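Local atomic coordinates of sensory rhodopsin transducer (Thermotoga maritima, PDB entry 1NC7), a protein that is of uncertain function but may act in sensory signalling, as its relation to the Anabaena sensory rhodopsin transducer suggests, and binds magnesium ions in crystals. Residues Glu58-Ser71 against Lys99-Met113. Sequence-based numbering, arbitrary orientation.
Sequences ETAKIRITFLFEDS and KPYSIMAESNVPVVM
R63 and E106 face each other as a hydrogen-bonded pair of antiparallel strands 60-68 and 101-107, their backbones joined in both directions and their side chains running side by side. The arginine bends at chi3, which brings NH2 to 2.8 Å from E106 OE1; the pair is a salt bridge, though the hydrogen bond within it is weak, its N-H...O angle of 123° strongly bent, while guanidinium and carboxylate planes lie only 20° apart. A water 2.8 Å from E106 OE1 also bonds R63 O and T65 OG1. On the same face, the selenomethionine M104 bends likewise, laying its CE 3.9 Å from T65 OG1. The other face is mainly apolar: F66 turns an edge toward the face of Y101, offset, planes at 72°. Past the corner at 108-109, selenomethionine M113 of strand 110-121 reaches I62, CE meeting CG2 tip to tip at 3.8 Å. At the far end the extended K99 chain crosses F68, placing NZ 4.7 Å from the ring centroid in a cation-pi contact and 3.0 Å from S71 OG, a hydrogen bond. An alanine in place of K99 would probably leave the F68 face without its cation and S71 OG without this donor. Both strands lie inside a large antiparallel sheet, 74-80 flanking 60-68 and 28-34 flanking 101-107, where K28 also pairs with E106; I52 of strand 47-54 packs on I62 and M113, and M53 of the second subunit covers M104.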
ATOM      1  N   GLU D  58     -15.296  23.048   3.543  1.00 14.03           N
ATOM      2  CA  GLU D  58     -15.123  23.494   4.918  1.00 14.63           C
ATOM      3  C   GLU D  58     -13.800  23.007   5.484  1.00 13.71           C
ATOM      4  O   GLU D  58     -13.315  21.931   5.125  1.00 13.36           O
ATOM      5  CB  GLU D  58     -16.281  23.004   5.795  1.00 17.77           C
ATOM      6  CG  GLU D  58     -17.602  23.701   5.497  1.00 22.69           C
ATOM      7  CD  GLU D  58     -18.730  23.253   6.408  1.00 25.69           C
ATOM      8  OE1 GLU D  58     -19.851  23.791   6.271  1.00 25.36           O
ATOM      9  OE2 GLU D  58     -18.500  22.367   7.259  1.00 27.16           O
ATOM     10  N   THR D  59     -13.215  23.814   6.361  1.00 12.12           N
ATOM     11  CA  THR D  59     -11.948  23.478   6.991  1.00 11.71           C
ATOM     12  C   THR D  59     -12.107  22.219   7.832  1.00 10.42           C
ATOM     13  O   THR D  59     -13.107  22.042   8.532  1.00 11.53           O
ATOM     14  CB  THR D  59     -11.456  24.632   7.893  1.00 12.70           C
ATOM     15  OG1 THR D  59     -11.163  25.778   7.084  1.00 14.76           O
ATOM     16  CG2 THR D  59     -10.204  24.223   8.660  1.00 13.66           C
ATOM     17  N   ALA D  60     -11.118  21.338   7.754  1.00  9.25           N
ATOM     18  CA  ALA D  60     -11.155  20.103   8.513  1.00  9.65           C
ATOM     19  C   ALA D  60     -10.350  20.245   9.794  1.00  9.20           C
ATOM     20  O   ALA D  60      -9.203  20.692   9.775  1.00 10.22           O
ATOM     21  CB  ALA D  60     -10.600  18.955   7.675  1.00  9.84           C
ATOM     22  N   LYS D  61     -10.977  19.890  10.910  1.00  9.82           N
ATOM     23  CA  LYS D  61     -10.326  19.924  12.213  1.00 10.61           C
ATOM     24  C   LYS D  61     -10.086  18.454  12.522  1.00  9.19           C
ATOM     25  O   LYS D  61     -11.030  17.672  12.666  1.00  9.62           O
ATOM     26  CB  LYS D  61     -11.247  20.558  13.254  1.00 12.20           C
ATOM     27  CG  LYS D  61     -11.589  22.011  12.956  1.00 18.49           C
ATOM     28  CD  LYS D  61     -12.532  22.583  14.000  1.00 22.31           C
ATOM     29  CE  LYS D  61     -12.888  24.029  13.686  1.00 24.87           C
ATOM     30  NZ  LYS D  61     -13.833  24.594  14.692  1.00 27.84           N
ATOM     31  N   ILE D  62      -8.818  18.082  12.613  1.00  9.35           N
ATOM     32  CA  ILE D  62      -8.461  16.695  12.834  1.00  9.34           C
ATOM     33  C   ILE D  62      -7.730  16.423  14.140  1.00  8.50           C
ATOM     34  O   ILE D  62      -6.759  17.097  14.479  1.00  9.27           O
ATOM     35  CB  ILE D  62      -7.601  16.198  11.656  1.00 10.95           C
ATOM     36  CG1 ILE D  62      -8.288  16.561  10.336  1.00 11.86           C
ATOM     37  CG2 ILE D  62      -7.427  14.700  11.728  1.00 12.35           C
ATOM     38  CD1 ILE D  62      -7.480  16.226   9.108  1.00 13.64           C
ATOM     39  N   ARG D  63      -8.229  15.428  14.869  1.00  7.32           N
ATOM     40  CA  ARG D  63      -7.639  15.001  16.130  1.00  9.47           C
ATOM     41  C   ARG D  63      -6.857  13.730  15.813  1.00  7.80           C
ATOM     42  O   ARG D  63      -7.431  12.740  15.353  1.00  8.19           O
ATOM     43  CB  ARG D  63      -8.740  14.704  17.152  1.00 13.14           C
ATOM     44  CG  ARG D  63      -8.235  14.144  18.469  1.00 18.12           C
ATOM     45  CD  ARG D  63      -9.366  13.988  19.473  1.00 24.23           C
ATOM     46  NE  ARG D  63     -10.434  13.130  18.968  1.00 29.65           N
ATOM     47  CZ  ARG D  63     -11.526  12.813  19.656  1.00 32.65           C
ATOM     48  NH1 ARG D  63     -11.699  13.281  20.886  1.00 34.78           N
ATOM     49  NH2 ARG D  63     -12.448  12.029  19.115  1.00 34.80           N
ATOM     50  N   ILE D  64      -5.548  13.770  16.039  1.00  7.32           N
ATOM     51  CA  ILE D  64      -4.683  12.632  15.749  1.00  7.65           C
ATOM     52  C   ILE D  64      -4.230  11.948  17.029  1.00  6.65           C
ATOM     53  O   ILE D  64      -3.501  12.535  17.827  1.00  8.13           O
ATOM     54  CB  ILE D  64      -3.428  13.069  14.973  1.00  8.03           C
ATOM     55  CG1 ILE D  64      -3.828  13.918  13.762  1.00 11.09           C
ATOM     56  CG2 ILE D  64      -2.646  11.839  14.525  1.00 10.32           C
ATOM     57  CD1 ILE D  64      -2.658  14.527  13.024  1.00 13.18           C
ATOM     58  N   THR D  65      -4.655  10.703  17.209  1.00  5.92           N
ATOM     59  CA  THR D  65      -4.300   9.938  18.398  1.00  6.72           C
ATOM     60  C   THR D  65      -3.208   8.910  18.111  1.00  6.60           C
ATOM     61  O   THR D  65      -3.312   8.119  17.171  1.00  6.36           O
ATOM     62  CB  THR D  65      -5.528   9.204  18.962  1.00  6.79           C
ATOM     63  OG1 THR D  65      -6.549  10.158  19.281  1.00  8.85           O
ATOM     64  CG2 THR D  65      -5.157   8.422  20.220  1.00  7.81           C
ATOM     65  N   PHE D  66      -2.164   8.935  18.931  1.00  5.85           N
ATOM     66  CA  PHE D  66      -1.053   8.003  18.801  1.00  5.45           C
ATOM     67  C   PHE D  66      -1.154   6.968  19.914  1.00  7.09           C
ATOM     68  O   PHE D  66      -1.207   7.321  21.097  1.00  6.77           O
ATOM     69  CB  PHE D  66       0.275   8.758  18.906  1.00  7.11           C
ATOM     70  CG  PHE D  66       0.523   9.704  17.768  1.00  8.17           C
ATOM     71  CD1 PHE D  66       1.170   9.273  16.615  1.00 12.27           C
ATOM     72  CD2 PHE D  66       0.076  11.018  17.835  1.00 10.34           C
ATOM     73  CE1 PHE D  66       1.369  10.143  15.541  1.00 13.19           C
ATOM     74  CE2 PHE D  66       0.269  11.894  16.769  1.00 10.52           C
ATOM     75  CZ  PHE D  66       0.917  11.455  15.622  1.00 12.86           C
ATOM     76  N   LEU D  67      -1.204   5.696  19.529  1.00  5.32           N
ATOM     77  CA  LEU D  67      -1.282   4.593  20.480  1.00  5.47           C
ATOM     78  C   LEU D  67       0.080   3.916  20.521  1.00  6.02           C
ATOM     79  O   LEU D  67       0.755   3.803  19.498  1.00  6.54           O
ATOM     80  CB  LEU D  67      -2.336   3.572  20.045  1.00  6.06           C
ATOM     81  CG  LEU D  67      -3.775   4.045  19.848  1.00  7.43           C
ATOM     82  CD1 LEU D  67      -4.635   2.856  19.454  1.00  7.95           C
ATOM     83  CD2 LEU D  67      -4.299   4.695  21.124  1.00  9.77           C
ATOM     84  N   PHE D  68       0.485   3.467  21.703  1.00  5.69           N
ATOM     85  CA  PHE D  68       1.777   2.815  21.860  1.00  5.15           C
ATOM     86  C   PHE D  68       1.620   1.389  22.368  1.00  5.38           C
ATOM     87  O   PHE D  68       0.512   0.949  22.664  1.00  6.72           O
ATOM     88  CB  PHE D  68       2.644   3.653  22.803  1.00  5.62           C
ATOM     89  CG  PHE D  68       2.907   5.038  22.284  1.00  5.55           C
ATOM     90  CD1 PHE D  68       3.925   5.264  21.362  1.00  7.52           C
ATOM     91  CD2 PHE D  68       2.096   6.102  22.662  1.00  7.94           C
ATOM     92  CE1 PHE D  68       4.129   6.533  20.819  1.00  8.70           C
ATOM     93  CE2 PHE D  68       2.291   7.375  22.124  1.00  8.94           C
ATOM     94  CZ  PHE D  68       3.310   7.590  21.201  1.00  9.83           C
ATOM     95  N   GLU D  69       2.730   0.662  22.459  1.00  7.54           N
ATOM     96  CA  GLU D  69       2.670  -0.717  22.917  1.00  8.40           C
ATOM     97  C   GLU D  69       2.534  -0.850  24.428  1.00  9.60           C
ATOM     98  O   GLU D  69       1.799  -1.712  24.905  1.00  9.30           O
ATOM     99  CB  GLU D  69       3.909  -1.491  22.454  1.00  9.00           C
ATOM    100  CG  GLU D  69       4.045  -1.602  20.941  1.00 11.14           C
ATOM    101  CD  GLU D  69       5.097  -2.614  20.532  1.00 14.44           C
ATOM    102  OE1 GLU D  69       6.249  -2.493  20.998  1.00 16.84           O
ATOM    103  OE2 GLU D  69       4.770  -3.532  19.747  1.00 15.06           O
ATOM    104  N   ASP D  70       3.234   0.005  25.171  1.00 12.15           N
ATOM    105  CA  ASP D  70       3.203  -0.045  26.633  1.00 15.48           C
ATOM    106  C   ASP D  70       3.108   1.328  27.284  1.00 16.00           C
ATOM    107  O   ASP D  70       3.486   1.500  28.445  1.00 17.50           O
ATOM    108  CB  ASP D  70       4.451  -0.756  27.160  1.00 19.89           C
ATOM    109  CG  ASP D  70       4.569  -2.177  26.655  1.00 24.69           C
ATOM    110  OD1 ASP D  70       3.669  -2.991  26.952  1.00 28.80           O
ATOM    111  OD2 ASP D  70       5.563  -2.479  25.960  1.00 28.10           O
ATOM    112  N   SER D  71       2.618   2.305  26.534  1.00 13.46           N
ATOM    113  CA  SER D  71       2.461   3.660  27.044  1.00 13.63           C
ATOM    114  C   SER D  71       1.061   4.128  26.696  1.00 12.40           C
ATOM    115  O   SER D  71       0.404   3.550  25.829  1.00 11.11           O
ATOM    116  CB  SER D  71       3.484   4.602  26.403  1.00 15.62           C
ATOM    117  OG  SER D  71       4.803   4.277  26.800  1.00 22.18           O
ATOM    118  N   LYS D  99      10.249   4.163  18.521  1.00  9.57           N
ATOM    119  CA  LYS D  99       9.226   3.663  19.425  1.00  8.59           C
ATOM    120  C   LYS D  99       7.992   3.348  18.588  1.00  9.35           C
ATOM    121  O   LYS D  99       7.360   4.247  18.037  1.00  9.76           O
ATOM    122  CB  LYS D  99       8.885   4.716  20.485  1.00  9.88           C
ATOM    123  CG  LYS D  99       7.887   4.234  21.529  1.00  9.21           C
ATOM    124  CD  LYS D  99       7.649   5.288  22.601  1.00 10.21           C
ATOM    125  CE  LYS D  99       6.764   4.741  23.714  1.00 11.34           C
ATOM    126  NZ  LYS D  99       6.556   5.728  24.806  1.00 14.99           N
ATOM    127  N   PRO D 100       7.640   2.062  18.474  1.00  8.51           N
ATOM    128  CA  PRO D 100       6.467   1.685  17.681  1.00  8.07           C
ATOM    129  C   PRO D 100       5.176   2.322  18.175  1.00  7.01           C
ATOM    130  O   PRO D 100       4.971   2.481  19.376  1.00  7.53           O
ATOM    131  CB  PRO D 100       6.447   0.163  17.797  1.00  9.45           C
ATOM    132  CG  PRO D 100       7.080  -0.090  19.128  1.00 13.29           C
ATOM    133  CD  PRO D 100       8.235   0.882  19.126  1.00 10.02           C
ATOM    134  N   TYR D 101       4.314   2.693  17.236  1.00  5.54           N
ATOM    135  CA  TYR D 101       3.035   3.293  17.578  1.00  3.50           C
ATOM    136  C   TYR D 101       2.041   3.050  16.451  1.00  4.10           C
ATOM    137  O   TYR D 101       2.385   2.456  15.424  1.00  4.52           O
ATOM    138  CB  TYR D 101       3.204   4.801  17.842  1.00  4.23           C
ATOM    139  CG  TYR D 101       3.691   5.625  16.663  1.00  5.21           C
ATOM    140  CD1 TYR D 101       2.804   6.084  15.690  1.00  7.04           C
ATOM    141  CD2 TYR D 101       5.037   5.955  16.530  1.00  6.73           C
ATOM    142  CE1 TYR D 101       3.249   6.857  14.612  1.00  8.14           C
ATOM    143  CE2 TYR D 101       5.491   6.723  15.458  1.00  8.37           C
ATOM    144  CZ  TYR D 101       4.596   7.169  14.508  1.00  8.03           C
ATOM    145  OH  TYR D 101       5.051   7.928  13.452  1.00 11.50           O
ATOM    146  N   SER D 102       0.801   3.465  16.673  1.00  4.03           N
ATOM    147  CA  SER D 102      -0.256   3.339  15.677  1.00  3.48           C
ATOM    148  C   SER D 102      -0.998   4.661  15.690  1.00  4.10           C
ATOM    149  O   SER D 102      -0.956   5.391  16.681  1.00  4.71           O
ATOM    150  CB  SER D 102      -1.213   2.198  16.017  1.00  4.50           C
ATOM    151  OG  SER D 102      -0.564   0.947  15.904  1.00  4.59           O
ATOM    152  N   ILE D 103      -1.681   4.966  14.593  1.00  4.25           N
ATOM    153  CA  ILE D 103      -2.390   6.232  14.471  1.00  5.64           C
ATOM    154  C   ILE D 103      -3.875   6.108  14.171  1.00  4.66           C
ATOM    155  O   ILE D 103      -4.279   5.341  13.305  1.00  4.22           O
ATOM    156  CB  ILE D 103      -1.797   7.087  13.321  1.00  7.61           C
ATOM    157  CG1 ILE D 103      -0.295   7.287  13.520  1.00  9.19           C
ATOM    158  CG2 ILE D 103      -2.514   8.430  13.242  1.00  8.88           C
ATOM    159  CD1 ILE D 103       0.382   7.958  12.333  1.00 12.91           C
HETATM  160  N   MSE D 104      -4.681   6.861  14.914  1.00  5.13           N
HETATM  161  CA  MSE D 104      -6.111   6.932  14.661  1.00  6.40           C
HETATM  162  C   MSE D 104      -6.346   8.422  14.457  1.00  7.42           C
HETATM  163  O   MSE D 104      -5.977   9.236  15.305  1.00  8.08           O
HETATM  164  CB  MSE D 104      -6.950   6.453  15.845  1.00  7.92           C
HETATM  165  CG  MSE D 104      -8.419   6.856  15.684  1.00  9.58           C
HETATM  166 SE   MSE D 104      -9.615   6.204  17.049  0.92 20.29          SE
HETATM  167  CE  MSE D 104      -8.956   7.230  18.549  1.00 15.40           C
ATOM    168  N   ALA D 105      -6.935   8.783  13.327  1.00  6.18           N
ATOM    169  CA  ALA D 105      -7.201  10.182  13.034  1.00  6.84           C
ATOM    170  C   ALA D 105      -8.696  10.387  12.866  1.00  7.75           C
ATOM    171  O   ALA D 105      -9.355   9.641  12.145  1.00  9.45           O
ATOM    172  CB  ALA D 105      -6.462  10.595  11.765  1.00  5.78           C
ATOM    173  N   GLU D 106      -9.228  11.405  13.535  1.00  7.63           N
ATOM    174  CA  GLU D 106     -10.655  11.699  13.475  1.00  8.51           C
ATOM    175  C   GLU D 106     -10.888  13.131  13.006  1.00  7.59           C
ATOM    176  O   GLU D 106     -10.391  14.078  13.611  1.00  8.65           O
ATOM    177  CB  GLU D 106     -11.276  11.490  14.854  1.00  9.64           C
ATOM    178  CG  GLU D 106     -11.201  10.051  15.334  1.00 13.31           C
ATOM    179  CD  GLU D 106     -11.591   9.903  16.789  1.00 15.61           C
ATOM    180  OE1 GLU D 106     -10.816  10.356  17.659  1.00 16.19           O
ATOM    181  OE2 GLU D 106     -12.674   9.341  17.061  1.00 17.88           O
ATOM    182  N   SER D 107     -11.648  13.271  11.926  1.00  8.00           N
ATOM    183  CA  SER D 107     -11.944  14.571  11.337  1.00  8.67           C
ATOM    184  C   SER D 107     -13.421  14.921  11.438  1.00  9.45           C
ATOM    185  O   SER D 107     -14.273  14.036  11.462  1.00  9.84           O
ATOM    186  CB  SER D 107     -11.523  14.572   9.864  1.00  9.08           C
ATOM    187  OG  SER D 107     -11.770  15.828   9.259  1.00  8.76           O
ATOM    188  N   ASN D 108     -13.718  16.216  11.493  1.00  9.46           N
ATOM    189  CA  ASN D 108     -15.100  16.672  11.582  1.00 10.66           C
ATOM    190  C   ASN D 108     -15.765  16.600  10.207  1.00 11.23           C
ATOM    191  O   ASN D 108     -16.990  16.560  10.100  1.00 12.65           O
ATOM    192  CB  ASN D 108     -15.151  18.102  12.136  1.00 11.74           C
ATOM    193  CG  ASN D 108     -14.508  19.112  11.211  1.00 13.52           C
ATOM    194  OD1 ASN D 108     -13.432  18.877  10.669  1.00 10.74           O
ATOM    195  ND2 ASN D 108     -15.164  20.256  11.035  1.00 17.80           N
ATOM    196  N   VAL D 109     -14.945  16.579   9.158  1.00 10.26           N
ATOM    197  CA  VAL D 109     -15.436  16.485   7.787  1.00 10.05           C
ATOM    198  C   VAL D 109     -14.617  15.430   7.048  1.00  9.23           C
ATOM    199  O   VAL D 109     -13.479  15.143   7.421  1.00  9.66           O
ATOM    200  CB  VAL D 109     -15.312  17.827   7.026  1.00 11.10           C
ATOM    201  CG1 VAL D 109     -16.158  18.894   7.706  1.00 12.27           C
ATOM    202  CG2 VAL D 109     -13.852  18.255   6.950  1.00 11.76           C
ATOM    203  N   PRO D 110     -15.184  14.840   5.990  1.00  8.68           N
ATOM    204  CA  PRO D 110     -14.475  13.813   5.221  1.00  7.08           C
ATOM    205  C   PRO D 110     -13.149  14.283   4.629  1.00  7.12           C
ATOM    206  O   PRO D 110     -13.055  15.383   4.083  1.00  7.19           O
ATOM    207  CB  PRO D 110     -15.479  13.443   4.132  1.00  8.84           C
ATOM    208  CG  PRO D 110     -16.810  13.704   4.793  1.00  9.95           C
ATOM    209  CD  PRO D 110     -16.558  15.016   5.486  1.00 10.38           C
ATOM    210  N   VAL D 111     -12.127  13.440   4.756  1.00  5.41           N
ATOM    211  CA  VAL D 111     -10.802  13.715   4.201  1.00  5.73           C
ATOM    212  C   VAL D 111     -10.215  12.375   3.763  1.00  4.47           C
ATOM    213  O   VAL D 111     -10.839  11.334   3.946  1.00  4.82           O
ATOM    214  CB  VAL D 111      -9.855  14.367   5.246  1.00  4.63           C
ATOM    215  CG1 VAL D 111     -10.366  15.751   5.617  1.00  5.39           C
ATOM    216  CG2 VAL D 111      -9.745  13.487   6.485  1.00  5.64           C
ATOM    217  N   VAL D 112      -9.030  12.402   3.163  1.00  4.07           N
ATOM    218  CA  VAL D 112      -8.378  11.165   2.742  1.00  4.03           C
ATOM    219  C   VAL D 112      -6.962  11.220   3.288  1.00  3.13           C
ATOM    220  O   VAL D 112      -6.328  12.279   3.273  1.00  3.15           O
ATOM    221  CB  VAL D 112      -8.330  11.023   1.205  1.00  3.96           C
ATOM    222  CG1 VAL D 112      -7.729   9.671   0.836  1.00  5.78           C
ATOM    223  CG2 VAL D 112      -9.735  11.145   0.624  1.00  4.49           C
HETATM  224  N   MSE D 113      -6.469  10.087   3.779  1.00  3.66           N
HETATM  225  CA  MSE D 113      -5.129  10.048   4.355  1.00  3.98           C
HETATM  226  C   MSE D 113      -4.261   8.898   3.877  1.00  3.05           C
HETATM  227  O   MSE D 113      -4.754   7.818   3.543  1.00  3.39           O
HETATM  228  CB  MSE D 113      -5.213   9.992   5.877  1.00  5.78           C
HETATM  229  CG  MSE D 113      -5.888  11.191   6.492  1.00  4.51           C
HETATM  230 SE   MSE D 113      -5.707  11.191   8.403  0.87 12.86          SE
HETATM  231  CE  MSE D 113      -7.248  12.259   8.824  1.00 10.80           C
TER
HETATM  232  O   HOH W   1     -14.816  23.133  10.258  1.00 28.52           O
HETATM  233  O   HOH W   2      -8.088  10.668  17.151  1.00 11.70           O
HETATM  234  O   HOH W   3       5.486   1.604  21.823  1.00  8.56           O